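Local atomic coordinates of putative uncharacterized protein TTHB189 (Thermus thermophilus, PDB entry 2ZCA), a protein that probably acts in CRISPR-based adaptive immunity against viruses and plasmids as a member of the Cse2 (CasB) family of type I-E systems. Residues A[26-31]-A[69-74]; A[40-45]-A[61-66]; A[74-79]-A[125-130]; A[80-85]-A[117-122]; A[85-90]-A[151-156]. One frame throughout, in Å; residues are numbered along the deposited sequence.

Interaction 1 (A[26-31]-A[69-74])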
# COMPACT_ATOMS: atom_id res chain seq x y z
N ALA A 26 13.12 6.40 -6.92
CA ALA A 26 13.36 6.36 -5.48
C ALA A 26 12.34 5.46 -4.78
O ALA A 26 12.71 4.66 -3.92
CB ALA A 26 13.31 7.77 -4.90
N PHE A 27 11.07 5.61 -5.13
CA PHE A 27 10.03 4.80 -4.52
C PHE A 27 10.23 3.32 -4.84
O PHE A 27 10.11 2.46 -3.96
CB PHE A 27 8.63 5.23 -5.01
CG PHE A 27 8.19 6.58 -4.53
CD1 PHE A 27 8.66 7.11 -3.33
CD2 PHE A 27 7.26 7.32 -5.25
CE1 PHE A 27 8.20 8.34 -2.86
CE2 PHE A 27 6.79 8.55 -4.79
CZ PHE A 27 7.27 9.06 -3.59
N ARG A 28 10.53 3.02 -6.10
CA ARG A 28 10.72 1.64 -6.51
C ARG A 28 11.90 1.01 -5.79
O ARG A 28 11.81 -0.11 -5.29
CB ARG A 28 10.92 1.55 -8.03
CG ARG A 28 11.13 0.14 -8.54
CD ARG A 28 9.89 -0.74 -8.32
NE ARG A 28 10.13 -2.12 -8.74
CZ ARG A 28 10.91 -2.98 -8.10
NH1 ARG A 28 11.53 -2.62 -6.98
NH2 ARG A 28 11.09 -4.20 -8.58
N ARG A 29 13.01 1.73 -5.73
CA ARG A 29 14.20 1.22 -5.07
C ARG A 29 13.98 1.06 -3.56
O ARG A 29 14.57 0.18 -2.93
CB ARG A 29 15.39 2.14 -5.33
CG ARG A 29 16.67 1.74 -4.61
CD ARG A 29 17.07 0.30 -4.93
NE ARG A 29 18.31 -0.07 -4.25
CZ ARG A 29 18.81 -1.30 -4.22
NH1 ARG A 29 18.18 -2.29 -4.83
NH2 ARG A 29 19.95 -1.54 -3.57
N SER A 30 13.10 1.89 -2.98
CA SER A 30 12.84 1.81 -1.54
C SER A 30 12.24 0.48 -1.10
O SER A 30 12.22 0.16 0.09
CB SER A 30 11.90 2.94 -1.09
OG SER A 30 10.56 2.69 -1.48
N LEU A 31 11.74 -0.31 -2.05
CA LEU A 31 11.15 -1.60 -1.70
C LEU A 31 12.20 -2.57 -1.16
O LEU A 31 11.86 -3.56 -0.51
CB LEU A 31 10.44 -2.22 -2.90
CG LEU A 31 9.02 -1.72 -3.18
CD1 LEU A 31 8.44 -2.49 -4.35
CD2 LEU A 31 8.13 -1.90 -1.94
N TYR A 69 2.81 1.89 -4.96
CA TYR A 69 2.17 2.66 -6.02
C TYR A 69 3.14 2.70 -7.21
O TYR A 69 2.74 2.51 -8.36
CB TYR A 69 1.86 4.07 -5.51
CG TYR A 69 1.34 5.06 -6.52
CD1 TYR A 69 2.21 5.83 -7.30
CD2 TYR A 69 -0.03 5.28 -6.66
CE1 TYR A 69 1.72 6.79 -8.19
CE2 TYR A 69 -0.53 6.24 -7.54
CZ TYR A 69 0.35 6.99 -8.30
OH TYR A 69 -0.15 7.96 -9.15
N ALA A 70 4.41 2.93 -6.93
CA ALA A 70 5.43 2.98 -7.97
C ALA A 70 5.60 1.61 -8.63
O ALA A 70 5.74 1.52 -9.86
CB ALA A 70 6.76 3.46 -7.39
N LEU A 71 5.58 0.55 -7.83
CA LEU A 71 5.72 -0.81 -8.34
C LEU A 71 4.66 -1.09 -9.40
O LEU A 71 4.92 -1.76 -10.41
CB LEU A 71 5.59 -1.83 -7.20
CG LEU A 71 5.58 -3.31 -7.59
CD1 LEU A 71 6.93 -3.70 -8.19
CD2 LEU A 71 5.28 -4.17 -6.36
N LYS A 72 3.45 -0.56 -9.17
CA LYS A 72 2.34 -0.74 -10.09
C LYS A 72 2.25 0.41 -11.08
O LYS A 72 1.24 0.58 -11.78
CB LYS A 72 1.02 -0.87 -9.30
CG LYS A 72 0.84 -2.22 -8.62
CD LYS A 72 0.47 -3.30 -9.64
CE LYS A 72 0.33 -4.67 -8.99
NZ LYS A 72 -0.08 -5.71 -9.98
N ASP A 73 3.31 1.20 -11.15
CA ASP A 73 3.39 2.34 -12.06
C ASP A 73 2.19 3.29 -11.92
O ASP A 73 1.69 3.83 -12.91
CB ASP A 73 3.50 1.84 -13.50
CG ASP A 73 4.11 2.87 -14.43
OD1 ASP A 73 5.21 3.38 -14.10
OD2 ASP A 73 3.51 3.15 -15.49
N GLY A 74 1.74 3.47 -10.68
CA GLY A 74 0.62 4.36 -10.41
C GLY A 74 -0.74 3.93 -10.92
O GLY A 74 -1.65 4.76 -11.04
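Arg28 and Ala70 mark the nearest backbone approach, their CA atoms 5.6 Å apart, where the end of helix 20-29 meets the last turn of helix 56-71. Such closeness is possible because Ala70 offers a single methyl group. Its CB lies 3.5 Å from CB of Phe27, at the edge of the phenyl ring and near its plane, and it also faces the backbone N of Arg28. The Phe27 ring itself is directed past Ala70 toward Leu11, Ala66 and Val45 in the interior. Leu71 has CG anti to its backbone N (chi1 174°), which swings both methyls out beside the neighbouring helix. CD1 meets NE of Arg28 at 3.6 Å, obliquely to the guanidinium plane. The bend of Arg28 at chi2 brings this NE end, rather than the methylenes, onto the methyl. The side chains of Leu31 and Leu71 cross at about a right angle, Leu31 CD1 lying 4.1 Å from Leu71 CB. Just beyond, helix 56-71 closes in a Schellman motif: Gly74 N bonds to Tyr69 O at 2.7 Å and Asp73 N to Ala70 O, with Asp73 at positive phi. Asp73 also forms a salt bridge to Arg24. The contact is dispersion packing without a hydrogen bond, with Ala70 and Phe27 inside and Arg28 at the exposed margin, where its guanidinium rests on a methyl while its charge can stay near solvent.

Interaction 2 (A[40-45]-A[61-66])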
# COMPACT_ATOMS: atom_id res chain seq x y z
N ARG A 40 16.69 8.60 -0.28
CA ARG A 40 16.26 9.24 -1.53
C ARG A 40 14.75 9.38 -1.74
O ARG A 40 14.31 10.19 -2.55
CB ARG A 40 16.90 8.54 -2.73
CG ARG A 40 18.43 8.64 -2.74
CD ARG A 40 18.92 10.09 -2.72
NE ARG A 40 20.37 10.17 -2.52
CZ ARG A 40 21.07 11.30 -2.49
NH1 ARG A 40 20.47 12.47 -2.66
NH2 ARG A 40 22.39 11.26 -2.29
N ALA A 41 13.96 8.60 -1.02
CA ALA A 41 12.51 8.70 -1.16
C ALA A 41 11.94 9.82 -0.30
O ALA A 41 10.86 10.35 -0.57
CB ALA A 41 11.85 7.37 -0.78
N MSE A 42 12.68 10.20 0.74
CA MSE A 42 12.22 11.22 1.68
C MSE A 42 11.82 12.58 1.10
O MSE A 42 10.81 13.15 1.50
CB MSE A 42 13.26 11.38 2.79
CG MSE A 42 13.41 10.10 3.62
SE MSE A 42 14.63 10.23 5.11
CE MSE A 42 14.71 8.35 5.60
N PRO A 43 12.60 13.11 0.15
CA PRO A 43 12.22 14.41 -0.42
C PRO A 43 10.86 14.40 -1.13
O PRO A 43 10.25 15.45 -1.34
CB PRO A 43 13.36 14.70 -1.40
CG PRO A 43 14.53 14.04 -0.75
CD PRO A 43 13.94 12.71 -0.31
N TYR A 44 10.40 13.21 -1.49
CA TYR A 44 9.13 13.06 -2.21
C TYR A 44 7.93 12.77 -1.31
O TYR A 44 6.79 12.80 -1.76
CB TYR A 44 9.25 11.94 -3.25
CG TYR A 44 10.34 12.20 -4.26
CD1 TYR A 44 10.17 13.15 -5.27
CD2 TYR A 44 11.55 11.52 -4.20
CE1 TYR A 44 11.19 13.41 -6.19
CE2 TYR A 44 12.57 11.77 -5.11
CZ TYR A 44 12.38 12.72 -6.11
OH TYR A 44 13.40 12.97 -7.01
N VAL A 45 8.20 12.49 -0.04
CA VAL A 45 7.13 12.18 0.90
C VAL A 45 7.03 13.16 2.07
O VAL A 45 5.92 13.51 2.49
CB VAL A 45 7.32 10.75 1.45
CG1 VAL A 45 6.24 10.43 2.49
CG2 VAL A 45 7.26 9.74 0.31
N ALA A 61 3.73 3.96 6.88
CA ALA A 61 2.62 3.48 6.05
C ALA A 61 2.61 4.26 4.74
O ALA A 61 2.42 3.68 3.67
CB ALA A 61 1.30 3.67 6.78
N HIS A 62 2.82 5.57 4.81
CA HIS A 62 2.84 6.40 3.61
C HIS A 62 3.99 5.99 2.69
O HIS A 62 3.81 5.89 1.47
CB HIS A 62 2.97 7.88 3.96
CG HIS A 62 1.73 8.49 4.53
ND1 HIS A 62 1.30 8.25 5.82
CD2 HIS A 62 0.83 9.35 4.00
CE1 HIS A 62 0.21 8.95 6.06
NE2 HIS A 62 -0.10 9.63 4.97
N TYR A 63 5.17 5.78 3.26
CA TYR A 63 6.32 5.39 2.45
C TYR A 63 6.09 4.05 1.76
O TYR A 63 6.47 3.88 0.60
CB TYR A 63 7.58 5.30 3.32
CG TYR A 63 8.25 6.64 3.55
CD1 TYR A 63 9.02 7.23 2.56
CD2 TYR A 63 8.07 7.32 4.75
CE1 TYR A 63 9.60 8.48 2.75
CE2 TYR A 63 8.64 8.57 4.95
CZ TYR A 63 9.41 9.14 3.95
OH TYR A 63 9.96 10.39 4.14
N LEU A 64 5.48 3.11 2.46
CA LEU A 64 5.24 1.80 1.85
C LEU A 64 4.23 1.90 0.71
O LEU A 64 4.42 1.29 -0.34
CB LEU A 64 4.76 0.79 2.90
CG LEU A 64 4.43 -0.63 2.41
CD1 LEU A 64 5.63 -1.22 1.68
CD2 LEU A 64 4.04 -1.51 3.59
N VAL A 65 3.17 2.68 0.90
CA VAL A 65 2.16 2.84 -0.14
C VAL A 65 2.75 3.54 -1.37
O VAL A 65 2.42 3.19 -2.50
CB VAL A 65 0.93 3.61 0.37
CG1 VAL A 65 0.01 3.97 -0.79
CG2 VAL A 65 0.18 2.75 1.38
N ALA A 66 3.62 4.52 -1.16
CA ALA A 66 4.25 5.21 -2.28
C ALA A 66 5.08 4.19 -3.06
O ALA A 66 5.11 4.21 -4.29
CB ALA A 66 5.14 6.35 -1.78
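Val45 and Tyr63 carry the closest backbone approach, CA to CA 7.0 Å, between the weakly bonded start of helix 42-49, which follows a short 3-10 segment, and the middle of helix 56-71. The phenol of Tyr63 reaches across. A chi1 of 177° places Val45 CG1 over one face of the ring, 3.8 Å from the centroid and 15° off the normal, a CH-pi contact. Val45 CB comes nearest, 3.5 Å from Tyr63 CE1, and CG2 sits 3.6 Å from the same atom; the branch point and both methyls of the valine thus meet the ring. Met42, present as selenomethionine, crosses the far end of Tyr63 at about a right angle. Its CA lies in the ring plane at the edge, 3.4 Å from Tyr63 OH, and CG is almost as near that oxygen. Ala41 CB adds an apolar touch on CE1. Tyrosine suits the place because its ring is buried among these groups while its hydroxyl is hydrogen-bonded to Glu46, the residue after Val45. His62 meets Val45 more loosely through CB, its ND1 bonded to Glu58 O. Such interlocking of aliphatic and aromatic side chains between helices is typical of an all-helical core, here that of the Cse2 family.

Interaction 3 (A[74-79]-A[125-130])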
# COMPACT_ATOMS: atom_id res chain seq x y z
N GLY A 74 1.74 3.47 -10.68
CA GLY A 74 0.62 4.36 -10.41
C GLY A 74 -0.74 3.93 -10.92
O GLY A 74 -1.65 4.76 -11.04
N ASP A 75 -0.91 2.65 -11.21
CA ASP A 75 -2.19 2.17 -11.71
C ASP A 75 -3.21 2.03 -10.58
O ASP A 75 -3.46 0.93 -10.08
CB ASP A 75 -2.02 0.84 -12.45
CG ASP A 75 -3.32 0.36 -13.10
OD1 ASP A 75 -4.20 1.20 -13.36
OD2 ASP A 75 -3.44 -0.85 -13.36
N HIS A 76 -3.80 3.15 -10.19
CA HIS A 76 -4.80 3.17 -9.13
C HIS A 76 -6.17 2.84 -9.71
O HIS A 76 -6.65 3.52 -10.62
CB HIS A 76 -4.83 4.53 -8.45
CG HIS A 76 -5.99 4.72 -7.53
ND1 HIS A 76 -7.11 5.44 -7.88
CD2 HIS A 76 -6.22 4.25 -6.28
CE1 HIS A 76 -7.98 5.40 -6.89
NE2 HIS A 76 -7.47 4.68 -5.91
N GLN A 77 -6.80 1.79 -9.18
CA GLN A 77 -8.12 1.37 -9.62
C GLN A 77 -9.08 1.48 -8.44
O GLN A 77 -9.14 0.58 -7.60
CB GLN A 77 -8.08 -0.08 -10.12
CG GLN A 77 -7.21 -0.31 -11.35
CD GLN A 77 -7.79 0.32 -12.60
OE1 GLN A 77 -8.98 0.20 -12.88
NE2 GLN A 77 -6.93 0.98 -13.38
N VAL A 78 -9.81 2.58 -8.37
CA VAL A 78 -10.75 2.80 -7.28
C VAL A 78 -11.74 1.64 -7.19
O VAL A 78 -12.31 1.21 -8.20
CB VAL A 78 -11.53 4.13 -7.46
CG1 VAL A 78 -12.24 4.14 -8.80
CG2 VAL A 78 -12.52 4.30 -6.32
N GLY A 79 -11.94 1.13 -5.98
CA GLY A 79 -12.88 0.04 -5.80
C GLY A 79 -12.27 -1.35 -5.85
O GLY A 79 -12.80 -2.29 -5.24
N GLY A 125 -4.15 -3.08 -11.50
CA GLY A 125 -4.19 -2.05 -10.48
C GLY A 125 -5.11 -2.30 -9.30
O GLY A 125 -6.01 -3.14 -9.36
N ILE A 126 -4.86 -1.57 -8.22
CA ILE A 126 -5.65 -1.68 -7.00
C ILE A 126 -5.93 -0.29 -6.45
O ILE A 126 -5.38 0.71 -6.93
CB ILE A 126 -4.90 -2.51 -5.93
CG1 ILE A 126 -3.57 -1.84 -5.59
CG2 ILE A 126 -4.68 -3.92 -6.44
CD1 ILE A 126 -2.85 -2.50 -4.41
N ASP A 127 -6.80 -0.23 -5.44
CA ASP A 127 -7.18 1.03 -4.81
C ASP A 127 -6.13 1.41 -3.77
O ASP A 127 -6.14 0.89 -2.66
CB ASP A 127 -8.55 0.88 -4.14
CG ASP A 127 -9.15 2.22 -3.71
OD1 ASP A 127 -8.41 3.10 -3.24
OD2 ASP A 127 -10.39 2.39 -3.84
N PHE A 128 -5.24 2.33 -4.14
CA PHE A 128 -4.18 2.77 -3.24
C PHE A 128 -4.64 3.72 -2.15
O PHE A 128 -3.97 3.89 -1.13
CB PHE A 128 -3.04 3.39 -4.06
CG PHE A 128 -2.21 2.37 -4.78
CD1 PHE A 128 -1.28 1.60 -4.08
CD2 PHE A 128 -2.38 2.14 -6.14
CE1 PHE A 128 -0.54 0.61 -4.74
CE2 PHE A 128 -1.64 1.16 -6.80
CZ PHE A 128 -0.72 0.39 -6.10
N ALA A 129 -5.80 4.35 -2.35
CA ALA A 129 -6.34 5.25 -1.35
C ALA A 129 -6.83 4.39 -0.18
O ALA A 129 -6.51 4.65 0.97
CB ALA A 129 -7.49 6.05 -1.94
N ARG A 130 -7.61 3.36 -0.49
CA ARG A 130 -8.11 2.46 0.55
C ARG A 130 -6.95 1.69 1.16
O ARG A 130 -6.96 1.37 2.34
CB ARG A 130 -9.15 1.48 -0.03
CG ARG A 130 -9.73 0.50 1.00
CD ARG A 130 -10.24 1.19 2.27
NE ARG A 130 -11.38 2.07 2.04
CZ ARG A 130 -12.65 1.67 2.02
NH1 ARG A 130 -12.96 0.40 2.22
NH2 ARG A 130 -13.62 2.56 1.82
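Asp75, the centre of an inverse gamma turn, directs its backbone O to Ile126 N in a long, weak bond of 3.4 Å. Its carboxylate takes a bond from within its own loop, Gln77 NE2 to OD1 at 2.7 Å, on the syn side and with the oxygen in the amide plane. His76 follows, its chi1 of 169° carrying the imidazole away from the backbone N and alongside Asp127, ring and carboxylate planes 90° apart. NE2 gives Asp127 OD1 a weak bond of 3.2 Å in the ring plane, and CD2 lies against Phe128 N, while His76 CA meets the edge of the Phe128 ring. Gln77 N donates to Ile126 O over 2.9 Å and nearly straight, yet from above the carbonyl plane. The bare CA of Gly125 allows Gln77 CG to pack on its backbone, 3.5 Å from C. Val78 brushes Asp127 OD2 with CG2, and Gly79, at a positive phi natural to glycine, donates its N to the same oxygen, 2.9 Å away and on its anti side. Both oxygens of Asp127 thus meet the loop, OD1 through His76 and OD2 through Gly79, while OD1 also caps helix 128-136, accepting Arg130 N from above the carboxylate plane and, weakly, Ala129 N. This loop between helices 56-71 and 82-90 is thereby tied to helix 128-136, with Leu8 and Lys12 of helix 3-15 packed against His76.

Interaction 4 (A[80-85]-A[117-122])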
# COMPACT_ATOMS: atom_id res chain seq x y z
N ARG A 80 -11.16 -1.50 -6.57
CA ARG A 80 -10.50 -2.80 -6.66
C ARG A 80 -9.48 -2.90 -5.53
O ARG A 80 -8.30 -2.60 -5.72
CB ARG A 80 -9.81 -2.97 -8.01
CG ARG A 80 -9.22 -4.36 -8.21
CD ARG A 80 -8.99 -4.68 -9.68
NE ARG A 80 -8.64 -6.08 -9.89
CZ ARG A 80 -7.40 -6.56 -9.94
NH1 ARG A 80 -6.37 -5.74 -9.80
NH2 ARG A 80 -7.20 -7.85 -10.14
N THR A 81 -9.94 -3.32 -4.36
CA THR A 81 -9.07 -3.43 -3.20
C THR A 81 -8.10 -4.59 -3.35
O THR A 81 -8.33 -5.50 -4.14
CB THR A 81 -9.87 -3.65 -1.90
OG1 THR A 81 -10.52 -4.93 -1.96
CG2 THR A 81 -10.91 -2.57 -1.73
N LEU A 82 -7.01 -4.55 -2.58
CA LEU A 82 -6.02 -5.61 -2.64
C LEU A 82 -6.68 -6.95 -2.34
O LEU A 82 -6.37 -7.96 -2.97
CB LEU A 82 -4.89 -5.35 -1.64
CG LEU A 82 -3.80 -6.43 -1.57
CD1 LEU A 82 -3.25 -6.72 -2.96
CD2 LEU A 82 -2.68 -5.96 -0.65
N ALA A 83 -7.61 -6.97 -1.38
CA ALA A 83 -8.29 -8.21 -1.02
C ALA A 83 -9.06 -8.78 -2.21
O ALA A 83 -9.03 -9.98 -2.45
CB ALA A 83 -9.24 -7.99 0.16
N ARG A 84 -9.75 -7.91 -2.94
CA ARG A 84 -10.50 -8.35 -4.10
C ARG A 84 -9.55 -8.81 -5.20
O ARG A 84 -9.79 -9.82 -5.86
CB ARG A 84 -11.41 -7.22 -4.61
CG ARG A 84 -12.59 -6.95 -3.68
CD ARG A 84 -13.30 -5.63 -3.94
NE ARG A 84 -14.42 -5.44 -3.02
CZ ARG A 84 -15.08 -4.29 -2.85
NH1 ARG A 84 -14.73 -3.21 -3.55
NH2 ARG A 84 -16.08 -4.23 -1.99
N ALA A 85 -8.44 -8.09 -5.37
CA ALA A 85 -7.46 -8.45 -6.38
C ALA A 85 -6.83 -9.81 -6.06
O ALA A 85 -6.49 -10.58 -6.96
CB ALA A 85 -6.37 -7.38 -6.47
N GLN A 117 4.77 -8.38 -1.09
CA GLN A 117 4.61 -9.65 -1.79
C GLN A 117 3.21 -9.80 -2.39
O GLN A 117 3.05 -10.29 -3.51
CB GLN A 117 4.91 -10.80 -0.83
CG GLN A 117 4.74 -12.18 -1.44
CD GLN A 117 5.06 -13.29 -0.46
OE1 GLN A 117 6.23 -13.58 -0.19
NE2 GLN A 117 4.02 -13.91 0.09
N ALA A 118 2.19 -9.38 -1.64
CA ALA A 118 0.81 -9.50 -2.10
C ALA A 118 0.51 -8.59 -3.30
O ALA A 118 -0.18 -8.99 -4.23
CB ALA A 118 -0.14 -9.18 -0.97
N VAL A 119 1.02 -7.36 -3.25
CA VAL A 119 0.80 -6.43 -4.35
C VAL A 119 1.54 -6.94 -5.59
O VAL A 119 1.03 -6.85 -6.71
CB VAL A 119 1.30 -5.01 -3.98
CG1 VAL A 119 1.22 -4.08 -5.18
CG2 VAL A 119 0.44 -4.45 -2.85
N ALA A 120 2.74 -7.48 -5.40
CA ALA A 120 3.53 -8.00 -6.51
C ALA A 120 2.89 -9.25 -7.11
O ALA A 120 3.10 -9.58 -8.28
CB ALA A 120 4.95 -8.32 -6.05
N LEU A 121 2.09 -9.93 -6.30
CA LEU A 121 1.43 -11.16 -6.72
C LEU A 121 0.19 -10.93 -7.59
O LEU A 121 -0.05 -11.67 -8.54
CB LEU A 121 1.04 -11.98 -5.49
CG LEU A 121 0.45 -13.37 -5.69
CD1 LEU A 121 1.44 -14.26 -6.44
CD2 LEU A 121 0.12 -13.97 -4.33
N VAL A 122 -0.60 -9.91 -7.27
CA VAL A 122 -1.81 -9.66 -8.03
C VAL A 122 -1.57 -9.05 -9.41
O VAL A 122 -0.53 -8.46 -9.67
CB VAL A 122 -2.80 -8.74 -7.26
CG1 VAL A 122 -3.08 -9.33 -5.88
CG2 VAL A 122 -2.24 -7.33 -7.15
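A helix start and a helix end meet where Leu82 and Ala85, on the first turn of helix 82-90, pack against Ala118, Val119 and Val122 at the close of helix 111-121. Leu82 spreads its two methyls across this surface. CD2 reaches Ala118 CB and Val119 CG2, both at 4.1 Å, and CD1 lies 3.9 Å from Val122 CG1. The leucine crosses each valine at about a right angle, in methyl-to-methyl packing without a hydrogen bond between the segments. Val122, the first residue to leave helical angles, sets CG1 against Ala85, 3.8 Å from its C and about as close to CB. The single methyl of Ala85 allows the backbones to come close, the CA atoms of Ala85 and Val122 being 6.0 Å apart. Helix 82-90 opens with Thr81 as its N-cap: OG1 accepts from Arg84 N at 3.2 Å and is also hydrogen-bonded to Glu152 of helix 144-155. Such capping satisfies an amide of the first turn that has no helical carbonyl before it. Arg80, its chain extended, lays one face of its guanidinium over Ala85 CB, which is 3.5 Å from that plane, its nitrogens engaged by Glu88 in a salt bridge and by the carbonyls of Glu123 and Gly125. At the other helix end, the carbonyl of Val122 receives the ammonium of Lys72.

Interaction 5 (A[85-90]-A[151-156])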
# COMPACT_ATOMS: atom_id res chain seq x y z
N ALA A 85 -8.44 -8.09 -5.37
CA ALA A 85 -7.46 -8.45 -6.38
C ALA A 85 -6.83 -9.81 -6.06
O ALA A 85 -6.49 -10.58 -6.96
CB ALA A 85 -6.37 -7.38 -6.47
N LEU A 86 -6.66 -10.10 -4.77
CA LEU A 86 -6.09 -11.37 -4.35
C LEU A 86 -7.07 -12.50 -4.63
O LEU A 86 -6.66 -13.59 -5.04
CB LEU A 86 -5.71 -11.34 -2.87
CG LEU A 86 -4.40 -10.60 -2.55
CD1 LEU A 86 -4.26 -10.36 -1.05
CD2 LEU A 86 -3.22 -11.41 -3.08
N TRP A 87 -8.35 -12.26 -4.41
CA TRP A 87 -9.35 -13.29 -4.67
C TRP A 87 -9.31 -13.66 -6.15
O TRP A 87 -9.35 -14.84 -6.51
CB TRP A 87 -10.76 -12.80 -4.32
CG TRP A 87 -11.80 -13.83 -4.63
CD1 TRP A 87 -12.17 -14.89 -3.84
CD2 TRP A 87 -12.55 -13.96 -5.84
NE1 TRP A 87 -13.09 -15.67 -4.49
CE2 TRP A 87 -13.35 -15.12 -5.72
CE3 TRP A 87 -12.63 -13.21 -7.02
CZ2 TRP A 87 -14.21 -15.55 -6.74
CZ3 TRP A 87 -13.48 -13.63 -8.03
CH2 TRP A 87 -14.26 -14.79 -7.88
N GLU A 88 -9.22 -12.65 -7.01
CA GLU A 88 -9.19 -12.89 -8.45
C GLU A 88 -7.96 -13.71 -8.82
O GLU A 88 -8.03 -14.60 -9.66
CB GLU A 88 -9.20 -11.55 -9.20
CG GLU A 88 -10.49 -10.77 -8.96
CD GLU A 88 -10.54 -9.45 -9.70
OE1 GLU A 88 -11.60 -8.79 -9.63
OE2 GLU A 88 -9.55 -9.08 -10.36
N LYS A 89 -6.84 -13.41 -8.18
CA LYS A 89 -5.60 -14.12 -8.43
C LYS A 89 -5.70 -15.56 -7.93
O LYS A 89 -5.14 -16.48 -8.53
CB LYS A 89 -4.44 -13.41 -7.72
CG LYS A 89 -3.08 -14.07 -7.89
CD LYS A 89 -2.58 -13.98 -9.31
CE LYS A 89 -1.17 -14.55 -9.44
NZ LYS A 89 -0.66 -14.48 -10.84
N ALA A 90 -6.42 -15.76 -6.83
CA ALA A 90 -6.57 -17.09 -6.24
C ALA A 90 -7.40 -18.07 -7.07
O ALA A 90 -7.29 -19.29 -6.88
CB ALA A 90 -7.18 -16.96 -4.84
N ARG A 151 -14.01 -10.01 4.47
CA ARG A 151 -15.34 -9.81 3.91
C ARG A 151 -15.26 -9.53 2.41
O ARG A 151 -16.05 -10.06 1.62
CB ARG A 151 -16.04 -8.63 4.60
CG ARG A 151 -17.51 -8.44 4.21
CD ARG A 151 -18.07 -7.13 4.78
NE ARG A 151 -17.57 -5.97 4.06
CZ ARG A 151 -17.65 -4.71 4.51
NH1 ARG A 151 -18.20 -4.46 5.69
NH2 ARG A 151 -17.18 -3.71 3.77
N GLU A 152 -14.31 -8.69 2.02
CA GLU A 152 -14.14 -8.35 0.61
C GLU A 152 -13.67 -9.55 -0.21
O GLU A 152 -14.13 -9.78 -1.33
CB GLU A 152 -13.13 -7.21 0.45
CG GLU A 152 -13.43 -5.98 1.30
CD GLU A 152 -12.41 -4.87 1.13
OE1 GLU A 152 -11.25 -5.17 0.78
OE2 GLU A 152 -12.77 -3.69 1.35
N TYR A 153 -12.75 -10.33 0.36
CA TYR A 153 -12.21 -11.50 -0.32
C TYR A 153 -13.27 -12.58 -0.52
O TYR A 153 -13.55 -12.99 -1.65
CB TYR A 153 -11.03 -12.06 0.48
CG TYR A 153 -10.32 -13.22 -0.17
CD1 TYR A 153 -10.83 -14.52 -0.08
CD2 TYR A 153 -9.12 -13.03 -0.86
CE1 TYR A 153 -10.16 -15.60 -0.66
CE2 TYR A 153 -8.44 -14.10 -1.45
CZ TYR A 153 -8.97 -15.38 -1.34
OH TYR A 153 -8.30 -16.44 -1.90
N TYR A 154 -13.88 -13.04 0.57
CA TYR A 154 -14.89 -14.08 0.46
C TYR A 154 -16.18 -13.56 -0.16
O TYR A 154 -17.01 -14.35 -0.63
CB TYR A 154 -15.14 -14.69 1.84
CG TYR A 154 -13.92 -15.45 2.31
CD1 TYR A 154 -13.52 -16.63 1.67
CD2 TYR A 154 -13.11 -14.94 3.32
CE1 TYR A 154 -12.33 -17.27 2.02
CE2 TYR A 154 -11.92 -15.58 3.68
CZ TYR A 154 -11.54 -16.74 3.03
OH TYR A 154 -10.35 -17.35 3.36
N GLY A 155 -16.34 -12.25 -0.18
CA GLY A 155 -17.53 -11.67 -0.78
C GLY A 155 -17.43 -11.61 -2.29
O GLY A 155 -18.44 -11.62 -2.99
N ALA A 156 -16.20 -11.55 -2.80
CA ALA A 156 -15.98 -11.49 -4.24
C ALA A 156 -16.35 -12.81 -4.91
O ALA A 156 -16.27 -13.86 -4.24
CB ALA A 156 -14.52 -11.15 -4.53
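Trp87 turns the edge of its indole toward the face of Tyr153, a T-shaped pair with the five-membered ring and phenol centroids 5.1 Å apart and the planes at 83°. Tyr153 CE1 lies in the indole plane, at its edge near CD1. CB of Trp87 lies over the Tyr153 face too, in a CH-pi contact 4.0 Å from the centroid. A face of the indole is occupied by Ala156, whose carbonyl O stands 3.5 Å from Trp87 CE2 while its CB rests 3.7 Å from CD2. These rings lock two helices, 85-90 and 151-155, whose axes run in roughly the same sense at 36° and approach to 8.7 Å. In this all-helical fold the C-terminal part of helix 144-155 thereby packs beside the end of helix 82-90, and Phe100 of helix 96-104 stacks on Tyr153. Tryptophan suits the site because, at a chi1 of 178°, the broad indole extends outward from its helix and bridges to the final modelled residue of the other. Tyr153 takes the same first torsion, which carries its hydroxyl to Ala90 CB, 3.2 Å away. Leu86, the residue before Trp87, brings its CB to Tyr153 CE2, 4.1 Å away. Tyr153 O approaches Trp87 CD1 to 3.2 Å.

How the interactions relate
Interactions 1 and 2 both use helix 56-71 and touch through Phe27, which packs on Tyr44 and Val45; interaction 2 is buried, interaction 1 only partly so. At the other end of the molecule interactions 4 and 5 share Ala85 and helix 82-90, the former buried and aliphatic, the latter aromatic and farther out, its centre about 17 Å from the centre of the chain. Interaction 3 lies between the two pairs and shares Gly74 with interaction 1. It alone has hydrogen bonds across its segments, as befits a loop whose backbone lacks helical partners. Polar ties such as Arg80 to Gly125 join it to interaction 4, and Phe128 packs on Tyr69 and Lys72 of interaction 1.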